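Local coordinates for protein peroxisomal catalase A (Saccharomyces cerevisiae, PDB 1A4E) that breaks down hydrogen peroxide to water and oxygen with a heme cofactor, probably protecting the cell from peroxide made by peroxisomal oxidases, at residues R111-K116 and P258-Y263; S184-P189 and H196-H201; A344-Y347 and N352-Q355. All coordinates share one frame; numbering follows the deposited sequence.

Contact 1: residues R111-K116 and P258-Y263. With HEM (protoporphyrin IX containing Fe), chain I.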
# COMPACT_ATOMS: atom_id res chain seq x y z
N ARG B 111 -22.02 -6.05 20.18
CA ARG B 111 -22.32 -5.40 18.93
C ARG B 111 -21.77 -3.99 19.02
O ARG B 111 -21.86 -3.33 20.06
CB ARG B 111 -23.80 -5.29 18.66
CG ARG B 111 -24.66 -6.54 18.52
CD ARG B 111 -24.23 -7.48 17.40
NE ARG B 111 -23.58 -8.59 18.05
CZ ARG B 111 -24.08 -9.82 18.06
NH1 ARG B 111 -25.20 -10.20 17.46
NH2 ARG B 111 -23.44 -10.68 18.82
N GLY B 112 -21.16 -3.51 17.93
CA GLY B 112 -20.73 -2.13 17.84
C GLY B 112 -21.92 -1.26 17.45
O GLY B 112 -22.86 -1.71 16.80
N PHE B 113 -21.83 0.00 17.85
CA PHE B 113 -22.85 1.01 17.62
C PHE B 113 -22.06 2.31 17.52
O PHE B 113 -21.89 3.06 18.49
CB PHE B 113 -23.84 0.99 18.81
CG PHE B 113 -25.16 1.75 18.65
CD1 PHE B 113 -25.27 2.92 17.87
CD2 PHE B 113 -26.29 1.28 19.33
CE1 PHE B 113 -26.49 3.59 17.78
CE2 PHE B 113 -27.50 1.96 19.24
CZ PHE B 113 -27.60 3.11 18.46
N ALA B 114 -21.52 2.52 16.32
CA ALA B 114 -20.70 3.68 16.00
C ALA B 114 -21.50 4.71 15.23
O ALA B 114 -22.09 4.38 14.20
CB ALA B 114 -19.51 3.26 15.16
N THR B 115 -21.56 5.96 15.69
CA THR B 115 -22.32 6.99 14.99
C THR B 115 -21.43 8.20 14.70
O THR B 115 -20.67 8.66 15.55
CB THR B 115 -23.55 7.41 15.85
OG1 THR B 115 -24.28 6.21 16.11
CG2 THR B 115 -24.49 8.37 15.16
N LYS B 116 -21.51 8.67 13.46
CA LYS B 116 -20.79 9.83 12.98
C LYS B 116 -21.79 10.95 12.80
O LYS B 116 -22.77 10.79 12.09
CB LYS B 116 -20.14 9.53 11.64
CG LYS B 116 -19.37 10.71 11.04
CD LYS B 116 -18.71 10.34 9.72
CE LYS B 116 -17.75 9.18 9.90
NZ LYS B 116 -16.67 9.59 10.78
N PRO B 258 -36.09 2.84 12.85
CA PRO B 258 -35.68 2.61 14.23
C PRO B 258 -35.21 3.88 14.93
O PRO B 258 -34.52 4.70 14.33
CB PRO B 258 -34.62 1.55 14.13
CG PRO B 258 -33.97 1.84 12.80
CD PRO B 258 -35.17 2.17 11.93
N SER B 259 -35.63 4.08 16.17
CA SER B 259 -35.14 5.22 16.92
C SER B 259 -34.65 4.81 18.30
O SER B 259 -34.96 3.75 18.83
CB SER B 259 -36.23 6.28 17.03
OG SER B 259 -37.42 5.75 17.58
N TRP B 260 -33.79 5.67 18.83
CA TRP B 260 -33.18 5.48 20.13
C TRP B 260 -33.28 6.81 20.86
O TRP B 260 -33.24 7.87 20.24
CB TRP B 260 -31.70 5.11 19.98
CG TRP B 260 -31.40 3.71 19.44
CD1 TRP B 260 -31.06 2.70 20.30
CD2 TRP B 260 -31.43 3.29 18.12
NE1 TRP B 260 -30.89 1.64 19.55
CE2 TRP B 260 -31.10 1.94 18.26
CE3 TRP B 260 -31.69 3.82 16.86
CZ2 TRP B 260 -31.02 1.09 17.16
CZ3 TRP B 260 -31.60 2.98 15.75
CH2 TRP B 260 -31.28 1.63 15.90
N THR B 261 -33.47 6.79 22.18
CA THR B 261 -33.46 8.01 22.98
C THR B 261 -32.10 8.07 23.66
O THR B 261 -31.63 7.09 24.23
CB THR B 261 -34.59 7.96 24.02
OG1 THR B 261 -35.80 7.81 23.31
CG2 THR B 261 -34.69 9.23 24.84
N VAL B 262 -31.45 9.23 23.57
CA VAL B 262 -30.14 9.45 24.15
C VAL B 262 -30.26 10.11 25.52
O VAL B 262 -30.95 11.11 25.70
CB VAL B 262 -29.31 10.34 23.19
CG1 VAL B 262 -27.90 10.54 23.72
CG2 VAL B 262 -29.23 9.69 21.82
N TYR B 263 -29.58 9.54 26.51
CA TYR B 263 -29.55 10.04 27.88
C TYR B 263 -28.11 10.13 28.34
O TYR B 263 -27.23 9.52 27.74
CB TYR B 263 -30.22 9.12 28.89
CG TYR B 263 -31.68 8.79 28.65
CD1 TYR B 263 -32.02 7.67 27.87
CD2 TYR B 263 -32.67 9.59 29.21
CE1 TYR B 263 -33.36 7.36 27.65
CE2 TYR B 263 -34.02 9.28 29.00
CZ TYR B 263 -34.35 8.18 28.21
OH TYR B 263 -35.67 7.89 27.98
CHA HEM I . -13.33 -0.77 16.05
CHB HEM I . -9.26 -0.45 18.56
CHC HEM I . -11.77 -0.71 22.62
CHD HEM I . -15.80 0.02 20.11
C1A HEM I . -11.99 -0.83 16.38
C2A HEM I . -10.91 -0.72 15.42
C3A HEM I . -9.77 -0.54 16.12
C4A HEM I . -10.15 -0.57 17.52
CMA HEM I . -8.37 -0.27 15.59
CAA HEM I . -11.06 -0.72 13.90
CBA HEM I . -10.95 0.70 13.40
CGA HEM I . -11.05 0.86 11.90
O1A HEM I . -10.37 0.16 11.15
O2A HEM I . -11.82 1.71 11.48
C1B HEM I . -9.59 -0.46 19.89
C2B HEM I . -8.63 -0.44 20.96
C3B HEM I . -9.33 -0.62 22.13
C4B HEM I . -10.72 -0.72 21.73
CMB HEM I . -7.13 -0.27 20.73
CAB HEM I . -8.88 -0.72 23.46
CBB HEM I . -7.55 -0.38 23.99
C1C HEM I . -13.10 -0.50 22.30
C2C HEM I . -14.12 -0.18 23.27
C3C HEM I . -15.25 0.10 22.56
C4C HEM I . -14.91 -0.08 21.16
CMC HEM I . -13.90 -0.11 24.77
CAC HEM I . -16.48 0.53 23.04
CBC HEM I . -16.66 1.74 23.81
C1D HEM I . -15.49 -0.15 18.77
C2D HEM I . -16.43 -0.07 17.69
C3D HEM I . -15.74 -0.33 16.56
C4D HEM I . -14.37 -0.55 16.94
CMD HEM I . -17.92 0.25 17.78
CAD HEM I . -16.30 -0.42 15.15
CBD HEM I . -16.33 0.89 14.40
CGD HEM I . -16.97 0.69 13.03
O1D HEM I . -18.13 0.30 12.97
O2D HEM I . -16.32 0.90 12.02
NA HEM I . -11.51 -0.71 17.67
NB HEM I . -10.88 -0.61 20.37
NC HEM I . -13.57 -0.39 21.01
ND HEM I . -14.22 -0.43 18.30
FE HEM I . -12.55 -0.58 19.34
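F113 and W260 meet edge to face inside the antiparallel beta-barrel of the catalase fold, where strands 112-119 and 259-267 are not hydrogen-bonded neighbours but face each other through their side chains. The evidence for a purely side-chain contact is the backbone separation: even the nearest CA atoms, those of F113 and W260, lie 11.5 Å apart, and the two segments bury just 94 Å² between them. All of the close packing is therefore concentrated in one aromatic pair. F113 has CG anti to the backbone N (chi1 -168°), which sends the ring across the gap with CE2 and CZ leading. These two atoms come down over one face of the indole, on its five-membered ring; the planes are inclined at 73° and the centroids are 4.8 Å apart, consistent with a somewhat tilted T-shaped (edge-to-face) pair. F113 CZ is 3.7 Å from W260 CE2. Around the pair, F94 adds a second edge-to-face contact to F113, I219 touches both side chains, and L301 lies against W260.

The outer parts contrast with this centre. S259, T261 and Y263 alternate with W260 along their strand and are partly exposed, and the hydroxyls of S259 and T261 are bonded to D222 rather than to anything on 111-116. On the other strand, G112 and A114 alternate with F113 and line the heme pocket: G112 CA is 3.7 Å from HEM CMD, and a beta carbon built on G112 would clash with that methyl. The indole nitrogen, finally, does two things at once, as W260 NE1 gives its hydrogen to M195 O while lying 3.4 Å from F113 CE2.

Contact 2: residues S184-P189 and H196-H201. With HEM (protoporphyrin IX containing Fe), chain I.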
# COMPACT_ATOMS: atom_id res chain seq x y z
N SER B 184 -25.07 -13.65 28.66
CA SER B 184 -26.51 -13.60 28.87
C SER B 184 -27.14 -13.55 27.48
O SER B 184 -26.42 -13.50 26.47
CB SER B 184 -26.88 -12.35 29.66
OG SER B 184 -26.72 -11.15 28.92
N ASP B 185 -28.47 -13.54 27.36
CA ASP B 185 -29.09 -13.46 26.04
C ASP B 185 -28.96 -12.10 25.36
O ASP B 185 -29.24 -11.97 24.17
CB ASP B 185 -30.57 -13.85 26.15
CG ASP B 185 -30.84 -15.33 26.37
OD1 ASP B 185 -29.93 -16.16 26.29
OD2 ASP B 185 -31.99 -15.67 26.61
N ARG B 186 -28.50 -11.09 26.11
CA ARG B 186 -28.15 -9.78 25.57
C ARG B 186 -26.95 -9.91 24.63
O ARG B 186 -26.73 -9.05 23.78
CB ARG B 186 -27.78 -8.83 26.70
CG ARG B 186 -28.90 -8.54 27.68
CD ARG B 186 -29.88 -7.53 27.11
NE ARG B 186 -29.23 -6.23 27.01
CZ ARG B 186 -29.59 -5.18 27.78
NH1 ARG B 186 -30.57 -5.28 28.69
NH2 ARG B 186 -28.93 -4.03 27.61
N GLY B 187 -26.17 -10.99 24.77
CA GLY B 187 -25.03 -11.30 23.91
C GLY B 187 -25.43 -11.72 22.49
O GLY B 187 -24.59 -11.76 21.59
N THR B 188 -26.72 -12.07 22.30
CA THR B 188 -27.26 -12.38 20.98
C THR B 188 -28.56 -11.59 20.74
O THR B 188 -29.65 -12.14 20.88
CB THR B 188 -27.51 -13.92 20.85
OG1 THR B 188 -28.33 -14.30 21.95
CG2 THR B 188 -26.24 -14.75 20.84
N PRO B 189 -28.53 -10.29 20.37
CA PRO B 189 -29.71 -9.47 20.09
C PRO B 189 -30.55 -10.03 18.95
O PRO B 189 -30.03 -10.73 18.08
CB PRO B 189 -29.19 -8.10 19.75
CG PRO B 189 -27.80 -8.09 20.32
CD PRO B 189 -27.33 -9.51 20.08
N HIS B 196 -29.24 -1.53 22.96
CA HIS B 196 -28.80 -0.22 23.41
C HIS B 196 -27.37 0.07 22.97
O HIS B 196 -26.65 -0.84 22.58
CB HIS B 196 -28.85 -0.11 24.93
CG HIS B 196 -30.23 -0.30 25.53
ND1 HIS B 196 -31.38 0.14 25.05
CD2 HIS B 196 -30.50 -0.97 26.70
CE1 HIS B 196 -32.34 -0.22 25.87
NE2 HIS B 196 -31.79 -0.89 26.86
N GLY B 197 -26.96 1.33 23.03
CA GLY B 197 -25.58 1.75 22.82
C GLY B 197 -25.13 2.42 24.12
O GLY B 197 -25.95 2.95 24.85
N TYR B 198 -23.84 2.38 24.49
CA TYR B 198 -23.37 3.01 25.72
C TYR B 198 -21.97 3.51 25.46
O TYR B 198 -21.20 2.80 24.79
CB TYR B 198 -23.22 2.05 26.91
CG TYR B 198 -24.43 1.23 27.29
CD1 TYR B 198 -24.72 0.08 26.57
CD2 TYR B 198 -25.23 1.61 28.37
CE1 TYR B 198 -25.82 -0.70 26.91
CE2 TYR B 198 -26.34 0.83 28.72
CZ TYR B 198 -26.62 -0.32 27.99
OH TYR B 198 -27.71 -1.10 28.30
N SER B 199 -21.59 4.67 25.99
CA SER B 199 -20.24 5.18 25.81
C SER B 199 -19.18 4.25 26.37
O SER B 199 -18.08 4.16 25.82
CB SER B 199 -20.09 6.55 26.45
OG SER B 199 -20.26 6.56 27.86
N GLY B 200 -19.52 3.53 27.45
CA GLY B 200 -18.61 2.63 28.13
C GLY B 200 -17.70 3.42 29.06
O GLY B 200 -17.71 3.25 30.27
N HIS B 201 -16.91 4.29 28.44
CA HIS B 201 -16.01 5.17 29.15
C HIS B 201 -16.72 6.41 29.67
O HIS B 201 -17.81 6.80 29.26
CB HIS B 201 -14.89 5.65 28.23
CG HIS B 201 -14.18 4.59 27.42
ND1 HIS B 201 -13.23 3.74 27.79
CD2 HIS B 201 -14.43 4.37 26.10
CE1 HIS B 201 -12.91 3.03 26.75
NE2 HIS B 201 -13.63 3.41 25.73
CHA HEM I . -13.33 -0.77 16.05
CHB HEM I . -9.26 -0.45 18.56
CHC HEM I . -11.77 -0.71 22.62
CHD HEM I . -15.80 0.02 20.11
C1A HEM I . -11.99 -0.83 16.38
C2A HEM I . -10.91 -0.72 15.42
C3A HEM I . -9.77 -0.54 16.12
C4A HEM I . -10.15 -0.57 17.52
CMA HEM I . -8.37 -0.27 15.59
CAA HEM I . -11.06 -0.72 13.90
CBA HEM I . -10.95 0.70 13.40
CGA HEM I . -11.05 0.86 11.90
O1A HEM I . -10.37 0.16 11.15
O2A HEM I . -11.82 1.71 11.48
C1B HEM I . -9.59 -0.46 19.89
C2B HEM I . -8.63 -0.44 20.96
C3B HEM I . -9.33 -0.62 22.13
C4B HEM I . -10.72 -0.72 21.73
CMB HEM I . -7.13 -0.27 20.73
CAB HEM I . -8.88 -0.72 23.46
CBB HEM I . -7.55 -0.38 23.99
C1C HEM I . -13.10 -0.50 22.30
C2C HEM I . -14.12 -0.18 23.27
C3C HEM I . -15.25 0.10 22.56
C4C HEM I . -14.91 -0.08 21.16
CMC HEM I . -13.90 -0.11 24.77
CAC HEM I . -16.48 0.53 23.04
CBC HEM I . -16.66 1.74 23.81
C1D HEM I . -15.49 -0.15 18.77
C2D HEM I . -16.43 -0.07 17.69
C3D HEM I . -15.74 -0.33 16.56
C4D HEM I . -14.37 -0.55 16.94
CMD HEM I . -17.92 0.25 17.78
CAD HEM I . -16.30 -0.42 15.15
CBD HEM I . -16.33 0.89 14.40
CGD HEM I . -16.97 0.69 13.03
O1D HEM I . -18.13 0.30 12.97
O2D HEM I . -16.32 0.90 12.02
NA HEM I . -11.51 -0.71 17.67
NB HEM I . -10.88 -0.61 20.37
NC HEM I . -13.57 -0.39 21.01
ND HEM I . -14.22 -0.43 18.30
FE HEM I . -12.55 -0.58 19.34
O HOH W 1 -27.89 -3.75 24.51
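R186 reaches Y198 and H196 across the loop that leads from helix 176-182 to strand 197-198, the barrel strand whose next residues border the heme. Its chain bends at chi2 and chi3, which carries NH2 alone to the other segment. The direct polar contact is weak: R186 NH2 donates to Y198 OH over 3.2 Å with an N-H...O angle of 123°, guanidinium and phenol lying nearly coplanar and meeting at their edges. A water adds a second link, accepting from R186 NH2 and from H196 N at 3.0 Å. Van der Waals contact comes from R186 NH2 and H196 CD2, 3.6 Å apart, with the two planes at 79°. Toward the cofactor, S199 OG donates to H201 O at 2.8 Å, in the carbonyl plane, and H201 NE2 lies 3.7 Å from HEM CMC. Replacing H201 with alanine takes away the ring, which would probably open a gap beside CMC and the vinyl carbon CBC and leave D331 without its bond to ND1. Because H196 ND1 accepts from the backbone N-H of T221, that imidazole is probably neutral, so its closeness to R186 need not carry a charge penalty.

Contact 3: residues A344-Y347 and N352-Q355. With HEM (protoporphyrin IX containing Fe), chain I.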
# COMPACT_ATOMS: atom_id res chain seq x y z
N ALA B 344 -5.41 3.17 12.23
CA ALA B 344 -5.94 2.05 11.48
C ALA B 344 -6.53 2.55 10.17
O ALA B 344 -6.38 1.89 9.15
CB ALA B 344 -7.04 1.35 12.27
N HIS B 345 -7.13 3.75 10.17
CA HIS B 345 -7.73 4.34 8.98
C HIS B 345 -6.69 4.68 7.93
O HIS B 345 -6.94 4.50 6.74
CB HIS B 345 -8.49 5.62 9.34
CG HIS B 345 -9.61 5.47 10.36
ND1 HIS B 345 -10.12 6.42 11.14
CD2 HIS B 345 -10.27 4.30 10.66
CE1 HIS B 345 -11.04 5.87 11.89
NE2 HIS B 345 -11.13 4.60 11.60
N ARG B 346 -5.52 5.17 8.36
CA ARG B 346 -4.43 5.52 7.45
C ARG B 346 -3.92 4.30 6.71
O ARG B 346 -3.59 4.39 5.54
CB ARG B 346 -3.28 6.18 8.22
CG ARG B 346 -3.70 7.54 8.75
CD ARG B 346 -2.68 8.13 9.71
NE ARG B 346 -3.26 9.29 10.38
CZ ARG B 346 -3.36 9.37 11.72
NH1 ARG B 346 -2.93 8.41 12.52
NH2 ARG B 346 -3.98 10.41 12.27
N TYR B 347 -3.91 3.15 7.39
CA TYR B 347 -3.55 1.89 6.77
C TYR B 347 -4.61 1.29 5.86
O TYR B 347 -4.35 0.99 4.70
CB TYR B 347 -3.22 0.89 7.87
CG TYR B 347 -2.92 -0.49 7.32
CD1 TYR B 347 -1.77 -0.73 6.56
CD2 TYR B 347 -3.82 -1.51 7.61
CE1 TYR B 347 -1.53 -2.02 6.09
CE2 TYR B 347 -3.58 -2.80 7.14
CZ TYR B 347 -2.43 -3.04 6.40
OH TYR B 347 -2.20 -4.33 5.98
N ASN B 352 -5.30 9.76 2.92
CA ASN B 352 -6.35 10.74 2.68
C ASN B 352 -7.76 10.19 2.84
O ASN B 352 -8.68 10.63 2.14
CB ASN B 352 -6.15 11.31 1.28
CG ASN B 352 -4.96 12.26 1.23
OD1 ASN B 352 -4.83 13.12 2.09
ND2 ASN B 352 -4.05 12.14 0.27
N PHE B 353 -7.95 9.25 3.79
CA PHE B 353 -9.24 8.64 4.08
C PHE B 353 -10.35 9.65 4.37
O PHE B 353 -11.51 9.41 4.05
CB PHE B 353 -9.14 7.69 5.29
CG PHE B 353 -8.80 8.34 6.62
CD1 PHE B 353 -7.46 8.56 6.98
CD2 PHE B 353 -9.82 8.73 7.50
CE1 PHE B 353 -7.15 9.17 8.20
CE2 PHE B 353 -9.50 9.34 8.72
CZ PHE B 353 -8.17 9.56 9.07
N HIS B 354 -9.97 10.80 4.95
CA HIS B 354 -10.90 11.88 5.27
C HIS B 354 -11.49 12.58 4.06
O HIS B 354 -12.42 13.37 4.19
CB HIS B 354 -10.21 12.92 6.16
CG HIS B 354 -8.92 13.49 5.59
ND1 HIS B 354 -7.76 12.86 5.43
CD2 HIS B 354 -8.77 14.79 5.17
CE1 HIS B 354 -6.92 13.73 4.93
NE2 HIS B 354 -7.53 14.89 4.78
N GLN B 355 -10.94 12.28 2.88
CA GLN B 355 -11.47 12.80 1.63
C GLN B 355 -12.53 11.90 1.01
O GLN B 355 -13.21 12.31 0.07
CB GLN B 355 -10.33 13.01 0.63
CG GLN B 355 -9.40 14.12 1.10
CD GLN B 355 -8.47 14.62 0.02
OE1 GLN B 355 -8.72 14.47 -1.17
NE2 GLN B 355 -7.36 15.25 0.42
CHA HEM I . -13.33 -0.77 16.05
CHB HEM I . -9.26 -0.45 18.56
CHC HEM I . -11.77 -0.71 22.62
CHD HEM I . -15.80 0.02 20.11
C1A HEM I . -11.99 -0.83 16.38
C2A HEM I . -10.91 -0.72 15.42
C3A HEM I . -9.77 -0.54 16.12
C4A HEM I . -10.15 -0.57 17.52
CMA HEM I . -8.37 -0.27 15.59
CAA HEM I . -11.06 -0.72 13.90
CBA HEM I . -10.95 0.70 13.40
CGA HEM I . -11.05 0.86 11.90
O1A HEM I . -10.37 0.16 11.15
O2A HEM I . -11.82 1.71 11.48
C1B HEM I . -9.59 -0.46 19.89
C2B HEM I . -8.63 -0.44 20.96
C3B HEM I . -9.33 -0.62 22.13
C4B HEM I . -10.72 -0.72 21.73
CMB HEM I . -7.13 -0.27 20.73
CAB HEM I . -8.88 -0.72 23.46
CBB HEM I . -7.55 -0.38 23.99
C1C HEM I . -13.10 -0.50 22.30
C2C HEM I . -14.12 -0.18 23.27
C3C HEM I . -15.25 0.10 22.56
C4C HEM I . -14.91 -0.08 21.16
CMC HEM I . -13.90 -0.11 24.77
CAC HEM I . -16.48 0.53 23.04
CBC HEM I . -16.66 1.74 23.81
C1D HEM I . -15.49 -0.15 18.77
C2D HEM I . -16.43 -0.07 17.69
C3D HEM I . -15.74 -0.33 16.56
C4D HEM I . -14.37 -0.55 16.94
CMD HEM I . -17.92 0.25 17.78
CAD HEM I . -16.30 -0.42 15.15
CBD HEM I . -16.33 0.89 14.40
CGD HEM I . -16.97 0.69 13.03
O1D HEM I . -18.13 0.30 12.97
O2D HEM I . -16.32 0.90 12.02
NA HEM I . -11.51 -0.71 17.67
NB HEM I . -10.88 -0.61 20.37
NC HEM I . -13.57 -0.39 21.01
ND HEM I . -14.22 -0.43 18.30
FE HEM I . -12.55 -0.58 19.34
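The last turn of helix 332-348, at H345 and R346, passes close to the short 3-10 turn of 353-355, with the CA atoms of R346 and F353 6.7 Å apart. Q355 N bonds to N352 O at 2.9 Å, closing that turn and presenting F353 to the helix. The F353 side chain has CG between its backbone N and carbonyl carbon, and its ring lies flat against H345 CB. The beta carbon sits 3.6 Å from the ring centroid and 3° off the normal, an almost exactly centred CH-pi contact. R346 CG lies 3.9 Å from F353 CE1. H345 ND1 keeps touch with F353 CE2 at 3.8 Å, the two planes inclined at 59°, while the NE2 end leads away to a heme propionate: H345 NE2 donates to HEM O2A over 3.0 Å, weakly, at an angle of 123°. Outside the contact, N352 OD1 bonds to H44 of a neighbouring subunit, and the same helix supplies Y341, the axial ligand of the iron. F353 is thus a second-shell residue that holds H345 by its apolar stem, while the propionate's negative charge would tend to favour a protonated NE2 on the imidazole.

Contacts 1 and 2 are neighbours that both reach the same sheet, their centres 11 Å apart; they pack together where F113 CD2 lies 3.6 Å from G197 CA, and 184-189/196-201 is nested in the chain between the segments of contact 1. Contact 3 stands apart, about 24 and 28 Å from them between centres, on a helix and the turn after it at a subunit interface. Contacts 1 and 3 are buried and rest on aromatic faces; contact 2 is only partly buried and correspondingly polar, using water and a weak bond. All three border the heme: contact 1 at a methyl and a propionate, contact 2 at a methyl and a vinyl, contact 3 chiefly at the other propionate.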